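Local coordinates for protein lactaldehyde dehydrogenase (Methanocaldococcus jannaschii, PDB 3PQA) that oxidises lactaldehyde to lactate with NAD, a step in the biosynthesis of coenzyme F420, and works as a homotetramer, at residues Val278-Ile292 against Ile374-Ala388. Sequence-based numbering, arbitrary orientation.
Sequences VGMILVDESIADKFI and IPIIRTNEEEMIDIA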
ATOM      1  N   VAL B 278     -27.204  10.322 -16.383  1.00 12.38           N
ATOM      2  CA  VAL B 278     -27.102  11.743 -16.662  1.00 12.46           C
ATOM      3  C   VAL B 278     -28.354  12.429 -16.099  1.00 12.25           C
ATOM      4  O   VAL B 278     -29.482  12.056 -16.448  1.00 12.92           O
ATOM      5  CB  VAL B 278     -27.004  11.984 -18.190  1.00 13.59           C
ATOM      6  CG1 VAL B 278     -27.180  13.483 -18.551  1.00 14.51           C
ATOM      7  CG2 VAL B 278     -25.671  11.418 -18.735  1.00 14.41           C
ATOM      8  N   GLY B 279     -28.136  13.421 -15.235  1.00 12.15           N
ATOM      9  CA  GLY B 279     -29.218  14.189 -14.595  1.00 12.84           C
ATOM     10  C   GLY B 279     -29.426  15.552 -15.226  1.00 13.36           C
ATOM     11  O   GLY B 279     -30.546  16.090 -15.216  1.00 14.09           O
ATOM     12  N   MET B 280     -28.349  16.142 -15.733  1.00 13.31           N
ATOM     13  CA  MET B 280     -28.450  17.408 -16.478  1.00 13.85           C
ATOM     14  C   MET B 280     -27.237  17.535 -17.374  1.00 14.08           C
ATOM     15  O   MET B 280     -26.175  16.975 -17.071  1.00 13.38           O
ATOM     16  CB  MET B 280     -28.591  18.626 -15.521  1.00 14.78           C
ATOM     17  CG  MET B 280     -27.379  18.977 -14.626  1.00 16.55           C
ATOM     18  SD  MET B 280     -27.630  20.399 -13.487  1.00 14.61           S
ATOM     19  CE  MET B 280     -27.646  19.574 -11.874  1.00 16.68           C
ATOM     20  N   ILE B 281     -27.398  18.232 -18.494  1.00 13.99           N
ATOM     21  CA  ILE B 281     -26.255  18.518 -19.370  1.00 14.52           C
ATOM     22  C   ILE B 281     -26.104  20.031 -19.367  1.00 14.82           C
ATOM     23  O   ILE B 281     -27.085  20.742 -19.652  1.00 14.27           O
ATOM     24  CB  ILE B 281     -26.462  17.995 -20.829  1.00 15.01           C
ATOM     25  CG1 ILE B 281     -26.655  16.474 -20.832  1.00 15.45           C
ATOM     26  CG2 ILE B 281     -25.289  18.411 -21.753  1.00 15.51           C
ATOM     27  CD1 ILE B 281     -26.981  15.880 -22.201  1.00 15.22           C
ATOM     28  N   LEU B 282     -24.910  20.501 -19.000  1.00 14.31           N
ATOM     29  CA  LEU B 282     -24.529  21.901 -19.139  1.00 15.11           C
ATOM     30  C   LEU B 282     -23.669  22.021 -20.391  1.00 15.26           C
ATOM     31  O   LEU B 282     -22.689  21.295 -20.546  1.00 14.72           O
ATOM     32  CB  LEU B 282     -23.784  22.395 -17.890  1.00 15.80           C
ATOM     33  CG  LEU B 282     -24.399  22.024 -16.538  1.00 15.15           C
ATOM     34  CD1 LEU B 282     -23.553  22.579 -15.392  1.00 15.90           C
ATOM     35  CD2 LEU B 282     -25.824  22.547 -16.454  1.00 15.93           C
ATOM     36  N   VAL B 283     -24.048  22.922 -21.291  1.00 14.88           N
ATOM     37  CA  VAL B 283     -23.342  23.056 -22.559  1.00 14.86           C
ATOM     38  C   VAL B 283     -23.010  24.518 -22.825  1.00 14.88           C
ATOM     39  O   VAL B 283     -23.824  25.403 -22.576  1.00 14.38           O
ATOM     40  CB  VAL B 283     -24.129  22.394 -23.743  1.00 15.35           C
ATOM     41  CG1 VAL B 283     -25.522  23.025 -23.928  1.00 16.34           C
ATOM     42  CG2 VAL B 283     -23.311  22.425 -25.038  1.00 16.41           C
ATOM     43  N   ASP B 284     -21.793  24.767 -23.299  1.00 15.09           N
ATOM     44  CA  ASP B 284     -21.387  26.133 -23.621  1.00 16.24           C
ATOM     45  C   ASP B 284     -22.339  26.761 -24.634  1.00 17.02           C
ATOM     46  O   ASP B 284     -22.682  26.122 -25.630  1.00 15.91           O
ATOM     47  CB  ASP B 284     -19.968  26.170 -24.172  1.00 17.50           C
ATOM     48  CG  ASP B 284     -19.399  27.574 -24.174  1.00 17.57           C
ATOM     49  OD1 ASP B 284     -18.750  27.937 -23.178  1.00 17.59           O
ATOM     50  OD2 ASP B 284     -19.634  28.325 -25.147  1.00 17.63           O
ATOM     51  N   GLU B 285     -22.733  28.011 -24.371  1.00 17.95           N
ATOM     52  CA  GLU B 285     -23.607  28.786 -25.263  1.00 19.71           C
ATOM     53  C   GLU B 285     -23.174  28.710 -26.712  1.00 19.25           C
ATOM     54  O   GLU B 285     -24.018  28.612 -27.621  1.00 18.73           O
ATOM     55  CB  GLU B 285     -23.634  30.265 -24.853  1.00 21.38           C
ATOM     56  CG  GLU B 285     -24.487  30.545 -23.628  1.00 23.43           C
ATOM     57  CD  GLU B 285     -24.483  32.010 -23.209  1.00 21.99           C
ATOM     58  OE1 GLU B 285     -23.928  32.852 -23.953  1.00 23.59           O
ATOM     59  OE2 GLU B 285     -25.008  32.312 -22.118  1.00 23.57           O
ATOM     60  N   SER B 286     -21.861  28.769 -26.919  1.00 19.55           N
ATOM     61  CA  SER B 286     -21.296  28.888 -28.256  1.00 20.52           C
ATOM     62  C   SER B 286     -21.549  27.633 -29.105  1.00 20.19           C
ATOM     63  O   SER B 286     -21.573  27.715 -30.334  1.00 20.18           O
ATOM     64  CB  SER B 286     -19.796  29.232 -28.199  1.00 21.35           C
ATOM     65  OG  SER B 286     -18.996  28.063 -28.092  1.00 26.62           O
ATOM     66  N   ILE B 287     -21.766  26.488 -28.456  1.00 18.96           N
ATOM     67  CA  ILE B 287     -21.950  25.235 -29.194  1.00 18.47           C
ATOM     68  C   ILE B 287     -23.299  24.550 -28.914  1.00 17.00           C
ATOM     69  O   ILE B 287     -23.531  23.426 -29.379  1.00 15.91           O
ATOM     70  CB  ILE B 287     -20.799  24.218 -28.926  1.00 19.23           C
ATOM     71  CG1 ILE B 287     -20.648  23.938 -27.429  1.00 19.57           C
ATOM     72  CG2 ILE B 287     -19.478  24.695 -29.553  1.00 19.69           C
ATOM     73  CD1 ILE B 287     -20.040  22.569 -27.136  1.00 19.40           C
ATOM     74  N   ALA B 288     -24.164  25.238 -28.166  1.00 16.76           N
ATOM     75  CA  ALA B 288     -25.391  24.647 -27.635  1.00 17.54           C
ATOM     76  C   ALA B 288     -26.351  24.186 -28.732  1.00 18.08           C
ATOM     77  O   ALA B 288     -26.881  23.075 -28.668  1.00 18.06           O
ATOM     78  CB  ALA B 288     -26.082  25.608 -26.685  1.00 17.77           C
ATOM     79  N   ASP B 289     -26.573  25.033 -29.735  1.00 18.65           N
ATOM     80  CA  ASP B 289     -27.451  24.654 -30.843  1.00 20.57           C
ATOM     81  C   ASP B 289     -26.976  23.408 -31.586  1.00 18.94           C
ATOM     82  O   ASP B 289     -27.785  22.530 -31.888  1.00 18.94           O
ATOM     83  CB  ASP B 289     -27.640  25.806 -31.842  1.00 23.77           C
ATOM     84  CG  ASP B 289     -28.333  27.009 -31.231  1.00 23.72           C
ATOM     85  OD1 ASP B 289     -29.177  26.851 -30.326  1.00 24.20           O
ATOM     86  OD2 ASP B 289     -28.044  28.130 -31.696  1.00 24.37           O
ATOM     87  N   LYS B 290     -25.682  23.340 -31.904  1.00 19.43           N
ATOM     88  CA  LYS B 290     -25.153  22.201 -32.637  1.00 21.69           C
ATOM     89  C   LYS B 290     -25.230  20.945 -31.790  1.00 19.43           C
ATOM     90  O   LYS B 290     -25.615  19.885 -32.282  1.00 18.19           O
ATOM     91  CB  LYS B 290     -23.709  22.432 -33.058  1.00 26.20           C
ATOM     92  CG  LYS B 290     -23.526  23.489 -34.118  1.00 27.80           C
ATOM     93  CD  LYS B 290     -22.054  23.538 -34.552  1.00 27.66           C
ATOM     94  CE  LYS B 290     -21.120  23.745 -33.349  1.00 28.03           C
ATOM     95  NZ  LYS B 290     -19.981  22.796 -33.406  1.00 28.11           N
ATOM     96  N   PHE B 291     -24.873  21.072 -30.514  1.00 18.39           N
ATOM     97  CA  PHE B 291     -24.920  19.919 -29.630  1.00 17.78           C
ATOM     98  C   PHE B 291     -26.345  19.407 -29.470  1.00 17.23           C
ATOM     99  O   PHE B 291     -26.583  18.216 -29.584  1.00 16.57           O
ATOM    100  CB  PHE B 291     -24.347  20.210 -28.249  1.00 18.52           C
ATOM    101  CG  PHE B 291     -24.542  19.069 -27.295  1.00 19.17           C
ATOM    102  CD1 PHE B 291     -23.657  18.002 -27.288  1.00 18.68           C
ATOM    103  CD2 PHE B 291     -25.649  19.035 -26.451  1.00 18.72           C
ATOM    104  CE1 PHE B 291     -23.853  16.920 -26.427  1.00 19.27           C
ATOM    105  CE2 PHE B 291     -25.865  17.967 -25.580  1.00 19.34           C
ATOM    106  CZ  PHE B 291     -24.972  16.905 -25.567  1.00 18.85           C
ATOM    107  N   ILE B 292     -27.286  20.312 -29.200  1.00 17.91           N
ATOM    108  CA  ILE B 292     -28.685  19.925 -29.025  1.00 19.51           C
ATOM    109  C   ILE B 292     -29.234  19.204 -30.268  1.00 18.91           C
ATOM    110  O   ILE B 292     -29.851  18.152 -30.152  1.00 18.29           O
ATOM    111  CB  ILE B 292     -29.568  21.118 -28.597  1.00 21.85           C
ATOM    112  CG1 ILE B 292     -29.234  21.529 -27.154  1.00 22.28           C
ATOM    113  CG2 ILE B 292     -31.055  20.767 -28.737  1.00 22.34           C
ATOM    114  CD1 ILE B 292     -29.764  22.921 -26.729  1.00 22.28           C
ATOM    115  N   ILE B 374     -33.988  14.334 -19.879  1.00 15.52           N
ATOM    116  CA  ILE B 374     -32.725  15.065 -19.861  1.00 16.58           C
ATOM    117  C   ILE B 374     -32.915  16.574 -20.048  1.00 17.24           C
ATOM    118  O   ILE B 374     -33.268  17.025 -21.151  1.00 17.28           O
ATOM    119  CB  ILE B 374     -31.759  14.558 -20.960  1.00 16.95           C
ATOM    120  CG1 ILE B 374     -31.685  13.018 -20.984  1.00 17.21           C
ATOM    121  CG2 ILE B 374     -30.373  15.241 -20.831  1.00 17.07           C
ATOM    122  CD1 ILE B 374     -31.231  12.361 -19.645  1.00 16.95           C
ATOM    123  N   PRO B 375     -32.676  17.354 -18.978  1.00 17.03           N
ATOM    124  CA  PRO B 375     -32.619  18.810 -19.100  1.00 16.94           C
ATOM    125  C   PRO B 375     -31.250  19.242 -19.604  1.00 16.80           C
ATOM    126  O   PRO B 375     -30.214  18.718 -19.155  1.00 16.34           O
ATOM    127  CB  PRO B 375     -32.825  19.294 -17.673  1.00 17.22           C
ATOM    128  CG  PRO B 375     -32.224  18.173 -16.832  1.00 16.25           C
ATOM    129  CD  PRO B 375     -32.464  16.899 -17.587  1.00 17.23           C
ATOM    130  N   ILE B 376     -31.262  20.177 -20.549  1.00 16.39           N
ATOM    131  CA  ILE B 376     -30.045  20.748 -21.108  1.00 16.44           C
ATOM    132  C   ILE B 376     -30.083  22.238 -20.801  1.00 16.83           C
ATOM    133  O   ILE B 376     -31.100  22.892 -21.055  1.00 16.18           O
ATOM    134  CB  ILE B 376     -29.967  20.540 -22.639  1.00 16.65           C
ATOM    135  CG1 ILE B 376     -29.907  19.036 -22.970  1.00 16.72           C
ATOM    136  CG2 ILE B 376     -28.748  21.292 -23.220  1.00 16.75           C
ATOM    137  CD1 ILE B 376     -30.070  18.696 -24.438  1.00 16.70           C
ATOM    138  N   ILE B 377     -28.991  22.762 -20.245  1.00 16.76           N
ATOM    139  CA  ILE B 377     -28.904  24.162 -19.869  1.00 17.85           C
ATOM    140  C   ILE B 377     -27.739  24.780 -20.608  1.00 17.93           C
ATOM    141  O   ILE B 377     -26.599  24.323 -20.467  1.00 16.71           O
ATOM    142  CB  ILE B 377     -28.671  24.345 -18.348  1.00 19.54           C
ATOM    143  CG1 ILE B 377     -29.776  23.670 -17.527  1.00 20.72           C
ATOM    144  CG2 ILE B 377     -28.495  25.835 -17.994  1.00 20.78           C
ATOM    145  CD1 ILE B 377     -29.530  22.169 -17.263  1.00 19.80           C
ATOM    146  N   ARG B 378     -28.006  25.805 -21.414  1.00 18.06           N
ATOM    147  CA  ARG B 378     -26.903  26.486 -22.090  1.00 19.51           C
ATOM    148  C   ARG B 378     -26.380  27.597 -21.185  1.00 18.81           C
ATOM    149  O   ARG B 378     -27.159  28.331 -20.568  1.00 18.75           O
ATOM    150  CB  ARG B 378     -27.294  27.000 -23.489  1.00 23.28           C
ATOM    151  CG  ARG B 378     -28.061  28.313 -23.523  1.00 24.55           C
ATOM    152  CD  ARG B 378     -28.342  28.719 -24.963  1.00 24.26           C
ATOM    153  NE  ARG B 378     -29.220  27.761 -25.632  1.00 24.99           N
ATOM    154  CZ  ARG B 378     -29.247  27.539 -26.945  1.00 24.73           C
ATOM    155  NH1 ARG B 378     -30.087  26.639 -27.449  1.00 25.21           N
ATOM    156  NH2 ARG B 378     -28.433  28.209 -27.757  1.00 25.13           N
ATOM    157  N   THR B 379     -25.063  27.693 -21.063  1.00 18.98           N
ATOM    158  CA  THR B 379     -24.479  28.654 -20.153  1.00 20.10           C
ATOM    159  C   THR B 379     -23.052  29.016 -20.544  1.00 19.08           C
ATOM    160  O   THR B 379     -22.518  28.481 -21.510  1.00 19.08           O
ATOM    161  CB  THR B 379     -24.526  28.133 -18.687  1.00 22.31           C
ATOM    162  OG1 THR B 379     -24.118  29.181 -17.807  1.00 25.30           O
ATOM    163  CG2 THR B 379     -23.624  26.935 -18.510  1.00 25.19           C
ATOM    164  N   ASN B 380     -22.437  29.924 -19.796  1.00 19.00           N
ATOM    165  CA  ASN B 380     -21.025  30.198 -19.994  1.00 20.08           C
ATOM    166  C   ASN B 380     -20.142  29.342 -19.090  1.00 18.45           C
ATOM    167  O   ASN B 380     -20.580  28.852 -18.051  1.00 18.01           O
ATOM    168  CB  ASN B 380     -20.727  31.681 -19.818  1.00 23.49           C
ATOM    169  CG  ASN B 380     -21.232  32.502 -20.981  1.00 24.45           C
ATOM    170  OD1 ASN B 380     -20.910  32.222 -22.142  1.00 23.90           O
ATOM    171  ND2 ASN B 380     -22.027  33.522 -20.682  1.00 23.86           N
ATOM    172  N   GLU B 381     -18.892  29.179 -19.488  1.00 18.46           N
ATOM    173  CA  GLU B 381     -18.003  28.271 -18.775  1.00 20.00           C
ATOM    174  C   GLU B 381     -17.918  28.575 -17.274  1.00 19.28           C
ATOM    175  O   GLU B 381     -17.977  27.661 -16.442  1.00 18.40           O
ATOM    176  CB  GLU B 381     -16.618  28.311 -19.394  1.00 22.15           C
ATOM    177  CG  GLU B 381     -15.704  27.260 -18.842  1.00 24.23           C
ATOM    178  CD  GLU B 381     -14.421  27.197 -19.603  1.00 22.70           C
ATOM    179  OE1 GLU B 381     -14.460  27.101 -20.858  1.00 24.43           O
ATOM    180  OE2 GLU B 381     -13.388  27.227 -18.929  1.00 24.52           O
ATOM    181  N   GLU B 382     -17.820  29.860 -16.929  1.00 19.78           N
ATOM    182  CA  GLU B 382     -17.590  30.242 -15.538  1.00 21.78           C
ATOM    183  C   GLU B 382     -18.762  30.012 -14.591  1.00 21.76           C
ATOM    184  O   GLU B 382     -18.593  30.122 -13.378  1.00 22.28           O
ATOM    185  CB  GLU B 382     -17.067  31.683 -15.431  1.00 24.52           C
ATOM    186  CG  GLU B 382     -15.643  31.849 -15.962  1.00 26.58           C
ATOM    187  CD  GLU B 382     -14.653  30.822 -15.394  1.00 25.14           C
ATOM    188  OE1 GLU B 382     -13.707  30.457 -16.132  1.00 26.75           O
ATOM    189  OE2 GLU B 382     -14.815  30.382 -14.230  1.00 26.64           O
ATOM    190  N   GLU B 383     -19.925  29.681 -15.141  1.00 21.85           N
ATOM    191  CA  GLU B 383     -21.119  29.389 -14.343  1.00 22.92           C
ATOM    192  C   GLU B 383     -21.244  27.898 -14.028  1.00 21.63           C
ATOM    193  O   GLU B 383     -22.044  27.488 -13.175  1.00 21.06           O
ATOM    194  CB  GLU B 383     -22.377  29.799 -15.111  1.00 26.34           C
ATOM    195  CG  GLU B 383     -22.406  31.240 -15.547  1.00 28.06           C
ATOM    196  CD  GLU B 383     -22.341  32.193 -14.375  1.00 26.98           C
ATOM    197  OE1 GLU B 383     -21.657  33.229 -14.501  1.00 28.32           O
ATOM    198  OE2 GLU B 383     -22.972  31.914 -13.328  1.00 28.27           O
ATOM    199  N   MET B 384     -20.482  27.089 -14.757  1.00 19.51           N
ATOM    200  CA  MET B 384     -20.742  25.651 -14.824  1.00 17.81           C
ATOM    201  C   MET B 384     -20.474  24.919 -13.515  1.00 17.27           C
ATOM    202  O   MET B 384     -21.277  24.066 -13.108  1.00 17.22           O
ATOM    203  CB  MET B 384     -19.964  25.021 -15.989  1.00 15.82           C
ATOM    204  CG  MET B 384     -20.567  25.358 -17.345  1.00 17.99           C
ATOM    205  SD  MET B 384     -19.557  24.766 -18.715  1.00 14.49           S
ATOM    206  CE  MET B 384     -20.649  25.220 -20.090  1.00 18.09           C
ATOM    207  N   ILE B 385     -19.369  25.257 -12.849  1.00 17.10           N
ATOM    208  CA  ILE B 385     -19.007  24.572 -11.606  1.00 18.15           C
ATOM    209  C   ILE B 385     -20.053  24.887 -10.543  1.00 17.47           C
ATOM    210  O   ILE B 385     -20.497  23.991  -9.837  1.00 16.51           O
ATOM    211  CB  ILE B 385     -17.567  24.878 -11.142  1.00 20.31           C
ATOM    212  CG1 ILE B 385     -16.587  24.145 -12.062  1.00 21.60           C
ATOM    213  CG2 ILE B 385     -17.332  24.410  -9.701  1.00 21.71           C
ATOM    214  CD1 ILE B 385     -15.144  24.543 -11.946  1.00 20.70           C
ATOM    215  N   ASP B 386     -20.471  26.149 -10.459  1.00 18.30           N
ATOM    216  CA  ASP B 386     -21.508  26.535  -9.494  1.00 19.67           C
ATOM    217  C   ASP B 386     -22.833  25.822  -9.761  1.00 17.00           C
ATOM    218  O   ASP B 386     -23.449  25.318  -8.822  1.00 16.72           O
ATOM    219  CB  ASP B 386     -21.696  28.055  -9.446  1.00 23.39           C
ATOM    220  CG  ASP B 386     -20.538  28.780  -8.737  1.00 23.88           C
ATOM    221  OD1 ASP B 386     -19.801  28.169  -7.912  1.00 23.87           O
ATOM    222  OD2 ASP B 386     -20.388  29.991  -8.996  1.00 23.96           O
ATOM    223  N   ILE B 387     -23.258  25.736 -11.025  1.00 15.25           N
ATOM    224  CA  ILE B 387     -24.500  25.007 -11.332  1.00 14.99           C
ATOM    225  C   ILE B 387     -24.352  23.516 -10.975  1.00 14.51           C
ATOM    226  O   ILE B 387     -25.230  22.918 -10.324  1.00 14.45           O
ATOM    227  CB  ILE B 387     -24.930  25.142 -12.804  1.00 15.90           C
ATOM    228  CG1 ILE B 387     -25.315  26.594 -13.127  1.00 16.21           C
ATOM    229  CG2 ILE B 387     -26.098  24.203 -13.099  1.00 16.15           C
ATOM    230  CD1 ILE B 387     -25.308  26.896 -14.628  1.00 16.09           C
ATOM    231  N   ALA B 388     -23.242  22.923 -11.405  1.00 14.15           N
ATOM    232  CA  ALA B 388     -22.965  21.511 -11.131  1.00 14.01           C
ATOM    233  C   ALA B 388     -22.997  21.185  -9.633  1.00 13.65           C
ATOM    234  O   ALA B 388     -23.507  20.127  -9.244  1.00 13.53           O
ATOM    235  CB  ALA B 388     -21.616  21.102 -11.761  1.00 14.09           C
TER
HETATM  236  O   HOH W   1     -16.832  26.087 -22.579  1.00 14.41           O
HETATM  237  O   HOH W   2     -26.385  30.336 -27.402  1.00 28.03           O
HETATM  238  O   HOH W   3     -26.891  31.364 -20.812  1.00 37.86           O
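R378 and D289 form the salt bridge of this contact: NH1 and NH2 both close on the single oxygen OD1 of D289, each at 3.0 Å. OD1 lies in the guanidinium plane, yet the carboxylate is turned 59° against it; NH1 comes in almost along the C-O axis, NH2 from above the carboxylate plane. Arginine suits the end of this strand because its long chain, bent at chi3 (64°), can run beside the helix while its several N-H groups serve different partners: NE pairs with E357, and a water links NH2 to the carbonyl of E285. The small A288 lets one guanidinium face settle over its methyl, CB to NH2 3.7 Å.

Strands 278-284 and 374-379 run parallel. Four backbone hydrogen bonds join them, beginning with I281 N to P375 O (2.9 Å), and a fifth, E285 N to T379 O, continues the pattern just past the end of 278-284. P375, which has no N-H to offer, gives only its carbonyl. At the end of the ladder, D284 closes an Asx turn by accepting the backbone N of S286 on OD2, while a water joins its OD1 to OE1 of E381, which also pairs with K406.

Beta-branched valine and isoleucine suit the extended strands. On one face, CG2 of I376 touches both V283 CG1 (3.7 Å) and CG1 of I292, with F291 meeting I376 CD1 by its ring edge. On the other, L282 lies alongside I377 and sends both methyls to I387 CG2, while M384, extended beyond CG, slides its flexible CE to D284 N (3.4 Å).

Helices 288-300 and 384-388 thus cover opposite faces of the α/β sheet of what is, by its place in the family fold, the catalytic domain; strand 246-250 flanks 278-284, strand 350-357 flanks 373-379, and helix 404-413 packs against M384.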